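Local coordinates for aminoacyl-tRNA synthetase (Cryptosporidium parvum, PDB 5F9Z), which probably attaches proline to its cognate tRNA in an ATP-dependent reaction, as a class II prolyl-tRNA synthetase, and binds the inhibitor halofuginone, at residues 58-69 against 194-203; 325-335 against 390-401. One frame throughout, in Å; residues are numbered along the deposited sequence.

Contact 1 comes first along the chain and is complete before contact 2 begins. It joins helix 53-71 to helix 181-202, and its centre lies about 9 Å from the centre of the chain, near the pocket that holds halofuginone and the ATP analogue. Contact 2 lies in the anticodon-binding domain, where helix 317-332 meets the start of helix 393-417, both resting on the five-stranded mixed sheet. The two centres are about 24 Å apart and the nearest atoms about 9 Å, so the contacts do not touch. Helix 393-417 runs on from contact 2 to Q405, whose side chain bonds to the carbonyl of L202 in contact 1, probably helping to join the two domains.

Contact 1: residues 58-69 against 194-203; sequences IWETIQSVFDQK and EYASIYEDLL
The aromatic part of this helix pair is F66 against Y195. Their planes are only 13° from parallel but slid so far apart that the rings barely overlap, and F66 CZ comes 3.4 Å from Y195 CE1. F66 reaches across with CG anti to the backbone N (chi1 -177°). Q172 bonds the hydroxyl of Y195, which suits a buried tyrosine; the Y195 side chain lies about 6 Å from bound halofuginone.

Branched aliphatic side chains form the middle and the I58 end, their several methyls meeting different neighbours in this buried part of the class II catalytic core. I198 lays CG1 3.9 Å from F66 CD1, sets CD1 against V65 CG1 and turns CG2 to I62 CG2. L202 meets V65 tip to tip, while its CD2 lies 3.9 Å from I62 CG1. Beyond it, I62 CD1 packs 3.8 Å from L203 CD2. I58 and L203 also pack on helix 278-287, and Y195 on strand 265-276.

Polar contacts lie at the K69 end. E194 OE1 comes 3.4 Å from K69 CD, the two side chains crossing at about a right angle, whereas K69 NZ stays 4.5 Å from E194 OE1, beyond a salt bridge. A water donates to both K69 O and E194 OE2.

The segment axes run 137° apart. With no direct hydrogen bond or salt bridge between them, apolar packing dominates; K69-E194 attraction probably adds a little.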
loop_
_atom_site.group_PDB
_atom_site.type_symbol
_atom_site.label_atom_id
_atom_site.label_comp_id
_atom_site.label_asym_id
_atom_site.label_seq_id
_atom_site.Cartn_x
_atom_site.Cartn_y
_atom_site.Cartn_z
ATOM N N ILE A 58 5.422 5.327 8.802
ATOM C CA ILE A 58 4.566 5.403 7.624
ATOM C C ILE A 58 3.297 4.586 7.833
ATOM O O ILE A 58 2.209 4.985 7.401
ATOM C CB ILE A 58 5.342 4.952 6.374
ATOM C CG1 ILE A 58 6.551 5.864 6.156
ATOM C CG2 ILE A 58 4.440 4.952 5.148
ATOM C CD1 ILE A 58 7.268 5.631 4.850
ATOM N N TRP A 59 3.408 3.441 8.510
ATOM C CA TRP A 59 2.212 2.664 8.816
ATOM C C TRP A 59 1.342 3.375 9.843
ATOM O O TRP A 59 0.109 3.347 9.745
ATOM C CB TRP A 59 2.592 1.269 9.310
ATOM C CG TRP A 59 1.396 0.440 9.652
ATOM C CD1 TRP A 59 1.006 0.034 10.896
ATOM C CD2 TRP A 59 0.416 -0.065 8.738
ATOM N NE1 TRP A 59 -0.151 -0.703 10.811
ATOM C CE2 TRP A 59 -0.534 -0.778 9.497
ATOM C CE3 TRP A 59 0.252 0.011 7.352
ATOM C CZ2 TRP A 59 -1.631 -1.411 8.915
ATOM C CZ3 TRP A 59 -0.837 -0.616 6.776
ATOM C CH2 TRP A 59 -1.764 -1.319 7.556
ATOM N N GLU A 60 1.965 4.015 10.837
ATOM C CA GLU A 60 1.201 4.798 11.802
ATOM C C GLU A 60 0.476 5.950 11.122
ATOM O O GLU A 60 -0.637 6.313 11.519
ATOM C CB GLU A 60 2.122 5.322 12.905
ATOM C CG GLU A 60 2.608 4.254 13.862
ATOM C CD GLU A 60 3.458 4.819 14.982
ATOM O OE1 GLU A 60 4.328 5.672 14.701
ATOM O OE2 GLU A 60 3.249 4.418 16.146
ATOM N N THR A 61 1.093 6.540 10.096
ATOM C CA THR A 61 0.426 7.591 9.335
ATOM C C THR A 61 -0.715 7.017 8.504
ATOM O O THR A 61 -1.816 7.579 8.472
ATOM C CB THR A 61 1.434 8.314 8.442
ATOM O OG1 THR A 61 2.520 8.796 9.242
ATOM C CG2 THR A 61 0.775 9.488 7.734
ATOM N N ILE A 62 -0.467 5.895 7.825
ATOM C CA ILE A 62 -1.533 5.208 7.100
ATOM C C ILE A 62 -2.658 4.826 8.051
ATOM O O ILE A 62 -3.843 4.995 7.739
ATOM C CB ILE A 62 -0.973 3.975 6.365
ATOM C CG1 ILE A 62 -0.036 4.399 5.233
ATOM C CG2 ILE A 62 -2.106 3.111 5.827
ATOM C CD1 ILE A 62 0.653 3.237 4.548
ATOM N N GLN A 63 -2.303 4.313 9.232
ATOM C CA GLN A 63 -3.319 3.938 10.209
ATOM C C GLN A 63 -4.082 5.156 10.712
ATOM O O GLN A 63 -5.311 5.119 10.824
ATOM C CB GLN A 63 -2.673 3.187 11.374
ATOM C CG GLN A 63 -3.640 2.819 12.485
ATOM C CD GLN A 63 -3.011 1.926 13.535
ATOM O OE1 GLN A 63 -1.886 1.450 13.369
ATOM N NE2 GLN A 63 -3.734 1.692 14.625
ATOM N N SER A 64 -3.372 6.247 11.009
ATOM C CA SER A 64 -4.032 7.442 11.527
ATOM C C SER A 64 -4.990 8.040 10.505
ATOM O O SER A 64 -6.114 8.425 10.847
ATOM C CB SER A 64 -2.987 8.477 11.946
ATOM O OG SER A 64 -3.592 9.729 12.210
ATOM N N VAL A 65 -4.564 8.125 9.243
ATOM C CA VAL A 65 -5.395 8.754 8.222
ATOM C C VAL A 65 -6.602 7.884 7.899
ATOM O O VAL A 65 -7.728 8.381 7.782
ATOM C CB VAL A 65 -4.558 9.058 6.967
ATOM C CG1 VAL A 65 -5.453 9.513 5.823
ATOM C CG2 VAL A 65 -3.506 10.116 7.278
ATOM N N PHE A 66 -6.394 6.573 7.758
ATOM C CA PHE A 66 -7.500 5.697 7.386
ATOM C C PHE A 66 -8.487 5.528 8.534
ATOM O O PHE A 66 -9.698 5.423 8.305
ATOM C CB PHE A 66 -6.972 4.339 6.932
ATOM C CG PHE A 66 -8.046 3.406 6.460
ATOM C CD1 PHE A 66 -8.609 3.559 5.202
ATOM C CD2 PHE A 66 -8.501 2.380 7.273
ATOM C CE1 PHE A 66 -9.603 2.708 4.764
ATOM C CE2 PHE A 66 -9.492 1.523 6.839
ATOM C CZ PHE A 66 -10.044 1.687 5.583
ATOM N N ASP A 67 -7.991 5.491 9.774
ATOM C CA ASP A 67 -8.881 5.349 10.922
ATOM C C ASP A 67 -9.837 6.530 11.023
ATOM O O ASP A 67 -11.017 6.358 11.350
ATOM C CB ASP A 67 -8.064 5.206 12.207
ATOM C CG ASP A 67 -8.901 4.763 13.387
ATOM O OD1 ASP A 67 -9.096 3.541 13.552
ATOM O OD2 ASP A 67 -9.359 5.634 14.156
ATOM N N GLN A 68 -9.348 7.740 10.738
ATOM C CA GLN A 68 -10.226 8.905 10.723
ATOM C C GLN A 68 -11.219 8.841 9.571
ATOM O O GLN A 68 -12.326 9.384 9.679
ATOM C CB GLN A 68 -9.397 10.187 10.640
ATOM N N LYS A 69 -10.850 8.184 8.469
ATOM C CA LYS A 69 -11.752 8.077 7.327
ATOM C C LYS A 69 -12.938 7.173 7.641
ATOM O O LYS A 69 -14.089 7.525 7.361
ATOM C CB LYS A 69 -10.994 7.561 6.103
ATOM C CG LYS A 69 -9.982 8.538 5.532
ATOM C CD LYS A 69 -10.653 9.805 5.030
ATOM C CE LYS A 69 -9.644 10.744 4.389
ATOM N NZ LYS A 69 -10.278 12.007 3.920
ATOM N N GLU A 194 -11.824 4.999 -0.359
ATOM C CA GLU A 194 -10.887 5.404 0.683
ATOM C C GLU A 194 -9.560 4.668 0.544
ATOM O O GLU A 194 -8.494 5.246 0.788
ATOM C CB GLU A 194 -11.494 5.163 2.067
ATOM C CG GLU A 194 -12.799 5.909 2.330
ATOM C CD GLU A 194 -12.610 7.404 2.543
ATOM O OE1 GLU A 194 -11.483 7.911 2.363
ATOM O OE2 GLU A 194 -13.601 8.077 2.900
ATOM N N TYR A 195 -9.605 3.390 0.160
ATOM C CA TYR A 195 -8.375 2.660 -0.131
ATOM C C TYR A 195 -7.618 3.311 -1.283
ATOM O O TYR A 195 -6.401 3.515 -1.206
ATOM C CB TYR A 195 -8.694 1.200 -0.454
ATOM C CG TYR A 195 -8.953 0.334 0.757
ATOM C CD1 TYR A 195 -8.424 0.665 1.997
ATOM C CD2 TYR A 195 -9.724 -0.816 0.660
ATOM C CE1 TYR A 195 -8.655 -0.126 3.104
ATOM C CE2 TYR A 195 -9.959 -1.615 1.763
ATOM C CZ TYR A 195 -9.425 -1.263 2.983
ATOM O OH TYR A 195 -9.657 -2.051 4.086
ATOM N N ALA A 196 -8.329 3.647 -2.364
ATOM C CA ALA A 196 -7.697 4.352 -3.474
ATOM C C ALA A 196 -7.171 5.713 -3.042
ATOM O O ALA A 196 -6.151 6.178 -3.564
ATOM C CB ALA A 196 -8.684 4.506 -4.630
ATOM N N SER A 197 -7.847 6.364 -2.093
ATOM C CA SER A 197 -7.362 7.643 -1.586
ATOM C C SER A 197 -6.087 7.466 -0.772
ATOM O O SER A 197 -5.178 8.301 -0.843
ATOM C CB SER A 197 -8.446 8.321 -0.748
ATOM O OG SER A 197 -7.959 9.513 -0.156
ATOM N N ILE A 198 -6.002 6.385 0.009
ATOM C CA ILE A 198 -4.803 6.132 0.804
ATOM C C ILE A 198 -3.582 5.996 -0.099
ATOM O O ILE A 198 -2.517 6.559 0.180
ATOM C CB ILE A 198 -5.000 4.883 1.685
ATOM C CG1 ILE A 198 -5.973 5.179 2.828
ATOM C CG2 ILE A 198 -3.666 4.394 2.233
ATOM C CD1 ILE A 198 -5.473 6.224 3.802
ATOM N N TYR A 199 -3.721 5.260 -1.203
ATOM C CA TYR A 199 -2.579 5.043 -2.085
ATOM C C TYR A 199 -2.250 6.291 -2.898
ATOM O O TYR A 199 -1.075 6.645 -3.048
ATOM C CB TYR A 199 -2.850 3.857 -3.009
ATOM C CG TYR A 199 -2.509 2.519 -2.397
ATOM C CD1 TYR A 199 -3.383 1.891 -1.521
ATOM C CD2 TYR A 199 -1.310 1.884 -2.696
ATOM C CE1 TYR A 199 -3.074 0.668 -0.960
ATOM C CE2 TYR A 199 -0.992 0.661 -2.140
ATOM C CZ TYR A 199 -1.876 0.058 -1.271
ATOM O OH TYR A 199 -1.567 -1.165 -0.717
ATOM N N GLU A 200 -3.266 6.974 -3.427
ATOM C CA GLU A 200 -3.018 8.082 -4.341
ATOM C C GLU A 200 -2.842 9.415 -3.617
ATOM O O GLU A 200 -1.924 10.177 -3.937
ATOM C CB GLU A 200 -4.151 8.179 -5.369
ATOM C CG GLU A 200 -4.284 6.943 -6.247
ATOM C CD GLU A 200 -4.897 7.246 -7.599
ATOM O OE1 GLU A 200 -5.148 6.293 -8.367
ATOM O OE2 GLU A 200 -5.122 8.437 -7.900
ATOM N N ASP A 201 -3.706 9.718 -2.647
ATOM C CA ASP A 201 -3.613 11.006 -1.967
ATOM C C ASP A 201 -2.519 11.008 -0.906
ATOM O O ASP A 201 -1.821 12.014 -0.733
ATOM C CB ASP A 201 -4.959 11.375 -1.342
ATOM C CG ASP A 201 -6.047 11.572 -2.377
ATOM O OD1 ASP A 201 -5.747 12.115 -3.460
ATOM O OD2 ASP A 201 -7.203 11.183 -2.108
ATOM N N LEU A 202 -2.351 9.898 -0.190
ATOM C CA LEU A 202 -1.380 9.838 0.897
ATOM C C LEU A 202 -0.036 9.280 0.438
ATOM O O LEU A 202 1.012 9.873 0.716
ATOM C CB LEU A 202 -1.939 8.997 2.050
ATOM C CG LEU A 202 -1.145 8.992 3.358
ATOM C CD1 LEU A 202 -1.237 10.346 4.048
ATOM C CD2 LEU A 202 -1.626 7.880 4.279
ATOM N N LEU A 203 -0.046 8.151 -0.266
ATOM C CA LEU A 203 1.179 7.489 -0.694
ATOM C C LEU A 203 1.619 7.889 -2.098
ATOM O O LEU A 203 2.667 7.419 -2.555
ATOM C CB LEU A 203 1.004 5.968 -0.627
ATOM C CG LEU A 203 0.558 5.401 0.722
ATOM C CD1 LEU A 203 0.394 3.894 0.636
ATOM C CD2 LEU A 203 1.542 5.774 1.818
HETATM O O HOH W 1 -14.098 9.441 5.109
#

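Contact 2: residues 325-335 against 390-401; sequences EVECILKKAGV and ISELESKIPKLL
I390 lays its CG2 branch over the end of I329, 3.7 Å from I329 CD1. The same methyl, I390 CG2, packs on the carboxylate carbon, E325 CD, at 3.9 Å. A glutamate suits this margin because its extended chain lends carbon to the apolar contact while E325 OE1 forms a salt bridge with R373. One turn on from I390, E394 N lies 3.8 Å from I329 CG2, which also packs against E394 CB. The first torsion of I329 (chi1 -66°) puts CG2 anti to the backbone N and the CG1 arm anti to the carbonyl carbon, sending the two branches to different partners.

Deeper in, L393 CD1 rests against both methyls of V326, 3.7 Å from V326 CG1 and from V326 CG2. L330 CD1 reaches both L393 CB and I397 CG1. The two helices cover one face of the mixed sheet of the anticodon-binding domain; segments 325-332 and 393-401 have axes 9.3 Å apart at closest approach and directions 61° apart. V326, L330 and I397 all touch F363 on strand 361-365, which makes large apolar residues fitting here.

Helix 317-332 ends in a Schellman motif, with V335 N bonded to L330 O and G334 N to K331 O. G334 takes the positive phi, easily reached by glycine. The turn brings V335 back toward the second helix, where V335 CG1 lies 3.9 Å from L401 CD1 and V335 CG2 meets I397 CG2. Beside it the small A333 sets CB 4.3 Å from P398 CG, at the kink of helix 393-401, where the proline nitrogen has no hydrogen to give to the preceding turn.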
loop_
_atom_site.group_PDB
_atom_site.type_symbol
_atom_site.label_atom_id
_atom_site.label_comp_id
_atom_site.label_asym_id
_atom_site.label_seq_id
_atom_site.Cartn_x
_atom_site.Cartn_y
_atom_site.Cartn_z
ATOM N N GLU A 325 15.505 29.116 14.432
ATOM C CA GLU A 325 14.455 29.969 13.884
ATOM C C GLU A 325 13.745 29.281 12.724
ATOM O O GLU A 325 12.512 29.280 12.649
ATOM C CB GLU A 325 15.043 31.309 13.441
ATOM C CG GLU A 325 14.062 32.193 12.686
ATOM C CD GLU A 325 14.654 33.534 12.304
ATOM O OE1 GLU A 325 13.895 34.523 12.240
ATOM O OE2 GLU A 325 15.880 33.600 12.072
ATOM N N VAL A 326 14.514 28.684 11.811
ATOM C CA VAL A 326 13.917 27.959 10.691
ATOM C C VAL A 326 13.122 26.761 11.196
ATOM O O VAL A 326 12.014 26.486 10.718
ATOM C CB VAL A 326 15.005 27.538 9.686
ATOM C CG1 VAL A 326 14.421 26.630 8.616
ATOM C CG2 VAL A 326 15.645 28.763 9.053
ATOM N N GLU A 327 13.671 26.032 12.171
ATOM C CA GLU A 327 12.958 24.888 12.731
ATOM C C GLU A 327 11.674 25.324 13.425
ATOM O O GLU A 327 10.654 24.626 13.358
ATOM C CB GLU A 327 13.861 24.130 13.703
ATOM C CG GLU A 327 13.231 22.876 14.287
ATOM C CD GLU A 327 14.093 22.231 15.354
ATOM O OE1 GLU A 327 14.872 22.955 16.010
ATOM O OE2 GLU A 327 13.995 20.998 15.535
ATOM N N CYS A 328 11.704 26.477 14.098
ATOM C CA CYS A 328 10.503 26.980 14.758
ATOM C C CYS A 328 9.444 27.387 13.742
ATOM O O CYS A 328 8.250 27.138 13.949
ATOM C CB CYS A 328 10.857 28.157 15.666
ATOM S SG CYS A 328 9.437 28.936 16.466
ATOM N N ILE A 329 9.862 28.013 12.640
ATOM C CA ILE A 329 8.914 28.407 11.602
ATOM C C ILE A 329 8.281 27.178 10.961
ATOM O O ILE A 329 7.070 27.147 10.708
ATOM C CB ILE A 329 9.612 29.296 10.557
ATOM C CG1 ILE A 329 10.028 30.629 11.182
ATOM C CG2 ILE A 329 8.708 29.528 9.355
ATOM C CD1 ILE A 329 10.813 31.520 10.248
ATOM N N LEU A 330 9.082 26.142 10.700
ATOM C CA LEU A 330 8.551 24.945 10.057
ATOM C C LEU A 330 7.687 24.128 11.008
ATOM O O LEU A 330 6.705 23.514 10.574
ATOM C CB LEU A 330 9.694 24.094 9.504
ATOM C CG LEU A 330 10.092 24.351 8.047
ATOM C CD1 LEU A 330 10.457 25.808 7.804
ATOM C CD2 LEU A 330 11.241 23.443 7.653
ATOM N N LYS A 331 8.030 24.102 12.298
ATOM C CA LYS A 331 7.180 23.423 13.271
ATOM C C LYS A 331 5.819 24.096 13.377
ATOM O O LYS A 331 4.786 23.419 13.441
ATOM C CB LYS A 331 7.866 23.384 14.638
ATOM C CG LYS A 331 8.616 22.095 14.925
ATOM C CD LYS A 331 9.242 22.126 16.311
ATOM C CE LYS A 331 9.675 20.738 16.754
ATOM N NZ LYS A 331 10.594 20.099 15.773
ATOM N N LYS A 332 5.795 25.430 13.391
ATOM C CA LYS A 332 4.532 26.154 13.452
ATOM C C LYS A 332 3.702 25.975 12.189
ATOM O O LYS A 332 2.476 26.118 12.242
ATOM C CB LYS A 332 4.789 27.642 13.698
ATOM N N ALA A 333 4.336 25.665 11.060
ATOM C CA ALA A 333 3.638 25.451 9.801
ATOM C C ALA A 333 3.216 24.002 9.596
ATOM O O ALA A 333 2.758 23.651 8.503
ATOM C CB ALA A 333 4.514 25.908 8.631
ATOM N N GLY A 334 3.359 23.156 10.614
ATOM C CA GLY A 334 2.987 21.762 10.495
ATOM C C GLY A 334 3.971 20.895 9.746
ATOM O O GLY A 334 3.626 19.763 9.388
ATOM N N VAL A 335 5.180 21.383 9.496
ATOM C CA VAL A 335 6.195 20.628 8.771
ATOM C C VAL A 335 7.030 19.842 9.772
ATOM O O VAL A 335 7.453 20.381 10.802
ATOM C CB VAL A 335 7.077 21.563 7.927
ATOM C CG1 VAL A 335 8.184 20.780 7.238
ATOM C CG2 VAL A 335 6.231 22.309 6.904
ATOM N N ILE A 390 14.202 33.505 4.846
ATOM C CA ILE A 390 13.603 32.947 6.056
ATOM C C ILE A 390 12.167 33.433 6.217
ATOM O O ILE A 390 11.288 32.684 6.660
ATOM C CB ILE A 390 14.468 33.297 7.284
ATOM C CG1 ILE A 390 15.821 32.587 7.196
ATOM C CG2 ILE A 390 13.758 32.924 8.575
ATOM C CD1 ILE A 390 16.762 32.920 8.332
ATOM N N SER A 391 11.902 34.685 5.833
ATOM C CA SER A 391 10.554 35.230 5.940
ATOM C C SER A 391 9.577 34.578 4.969
ATOM O O SER A 391 8.362 34.727 5.141
ATOM C CB SER A 391 10.581 36.742 5.711
ATOM O OG SER A 391 11.102 37.053 4.431
ATOM N N GLU A 392 10.071 33.863 3.959
ATOM C CA GLU A 392 9.218 33.184 2.992
ATOM C C GLU A 392 9.038 31.701 3.289
ATOM O O GLU A 392 8.259 31.038 2.598
ATOM C CB GLU A 392 9.783 33.349 1.576
ATOM C CG GLU A 392 9.766 34.774 1.045
ATOM C CD GLU A 392 10.230 34.859 -0.397
ATOM O OE1 GLU A 392 10.520 33.799 -0.991
ATOM O OE2 GLU A 392 10.303 35.983 -0.937
ATOM N N LEU A 393 9.730 31.169 4.299
ATOM C CA LEU A 393 9.674 29.735 4.566
ATOM C C LEU A 393 8.280 29.299 5.000
ATOM O O LEU A 393 7.824 28.211 4.628
ATOM C CB LEU A 393 10.704 29.359 5.630
ATOM C CG LEU A 393 12.165 29.451 5.196
ATOM C CD1 LEU A 393 13.085 29.196 6.376
ATOM C CD2 LEU A 393 12.436 28.462 4.077
ATOM N N GLU A 394 7.594 30.130 5.788
ATOM C CA GLU A 394 6.265 29.772 6.274
ATOM C C GLU A 394 5.308 29.490 5.121
ATOM O O GLU A 394 4.450 28.604 5.217
ATOM C CB GLU A 394 5.717 30.889 7.161
ATOM C CG GLU A 394 4.315 30.637 7.687
ATOM C CD GLU A 394 3.692 31.875 8.300
ATOM O OE1 GLU A 394 4.185 32.988 8.021
ATOM O OE2 GLU A 394 2.712 31.734 9.063
ATOM N N SER A 395 5.446 30.226 4.020
ATOM C CA SER A 395 4.579 30.083 2.858
ATOM C C SER A 395 5.145 29.148 1.796
ATOM O O SER A 395 4.390 28.378 1.192
ATOM C CB SER A 395 4.313 31.457 2.230
ATOM O OG SER A 395 3.669 31.324 0.975
ATOM N N LYS A 396 6.457 29.192 1.554
ATOM C CA LYS A 396 7.031 28.465 0.425
ATOM C C LYS A 396 7.172 26.973 0.709
ATOM O O LYS A 396 6.938 26.148 -0.182
ATOM C CB LYS A 396 8.392 29.058 0.057
ATOM C CG LYS A 396 8.950 28.562 -1.266
ATOM C CD LYS A 396 8.478 29.432 -2.419
ATOM C CE LYS A 396 8.797 28.798 -3.763
ATOM N NZ LYS A 396 7.910 27.633 -4.047
ATOM N N ILE A 397 7.557 26.607 1.928
ATOM C CA ILE A 397 7.866 25.215 2.254
ATOM C C ILE A 397 6.612 24.344 2.200
ATOM O O ILE A 397 6.670 23.246 1.629
ATOM C CB ILE A 397 8.571 25.105 3.617
ATOM C CG1 ILE A 397 9.896 25.867 3.580
ATOM C CG2 ILE A 397 8.808 23.647 3.982
ATOM C CD1 ILE A 397 10.761 25.516 2.389
ATOM N N PRO A 398 5.470 24.756 2.768
ATOM C CA PRO A 398 4.248 23.966 2.544
ATOM C C PRO A 398 3.884 23.834 1.075
ATOM O O PRO A 398 3.337 22.799 0.672
ATOM C CB PRO A 398 3.180 24.742 3.327
ATOM C CG PRO A 398 3.937 25.427 4.396
ATOM C CD PRO A 398 5.236 25.827 3.757
ATOM N N LYS A 399 4.179 24.850 0.259
ATOM C CA LYS A 399 3.920 24.746 -1.173
ATOM C C LYS A 399 4.867 23.753 -1.837
ATOM O O LYS A 399 4.453 22.984 -2.713
ATOM C CB LYS A 399 4.038 26.118 -1.836
ATOM C CG LYS A 399 2.915 27.081 -1.492
ATOM C CD LYS A 399 3.011 28.358 -2.313
ATOM C CE LYS A 399 4.317 29.090 -2.052
ATOM N NZ LYS A 399 4.407 30.360 -2.826
ATOM N N LEU A 400 6.141 23.754 -1.434
ATOM C CA LEU A 400 7.104 22.834 -2.033
ATOM C C LEU A 400 6.757 21.385 -1.715
ATOM O O LEU A 400 6.823 20.518 -2.595
ATOM C CB LEU A 400 8.518 23.163 -1.556
ATOM C CG LEU A 400 9.180 24.380 -2.203
ATOM C CD1 LEU A 400 10.584 24.584 -1.652
ATOM C CD2 LEU A 400 9.211 24.228 -3.716
ATOM N N LEU A 401 6.389 21.102 -0.464
ATOM C CA LEU A 401 5.956 19.753 -0.114
ATOM C C LEU A 401 4.670 19.388 -0.843
ATOM O O LEU A 401 4.487 18.238 -1.261
ATOM C CB LEU A 401 5.775 19.638 1.401
ATOM C CG LEU A 401 7.033 19.882 2.238
ATOM C CD1 LEU A 401 6.726 19.768 3.723
ATOM C CD2 LEU A 401 8.138 18.915 1.839
#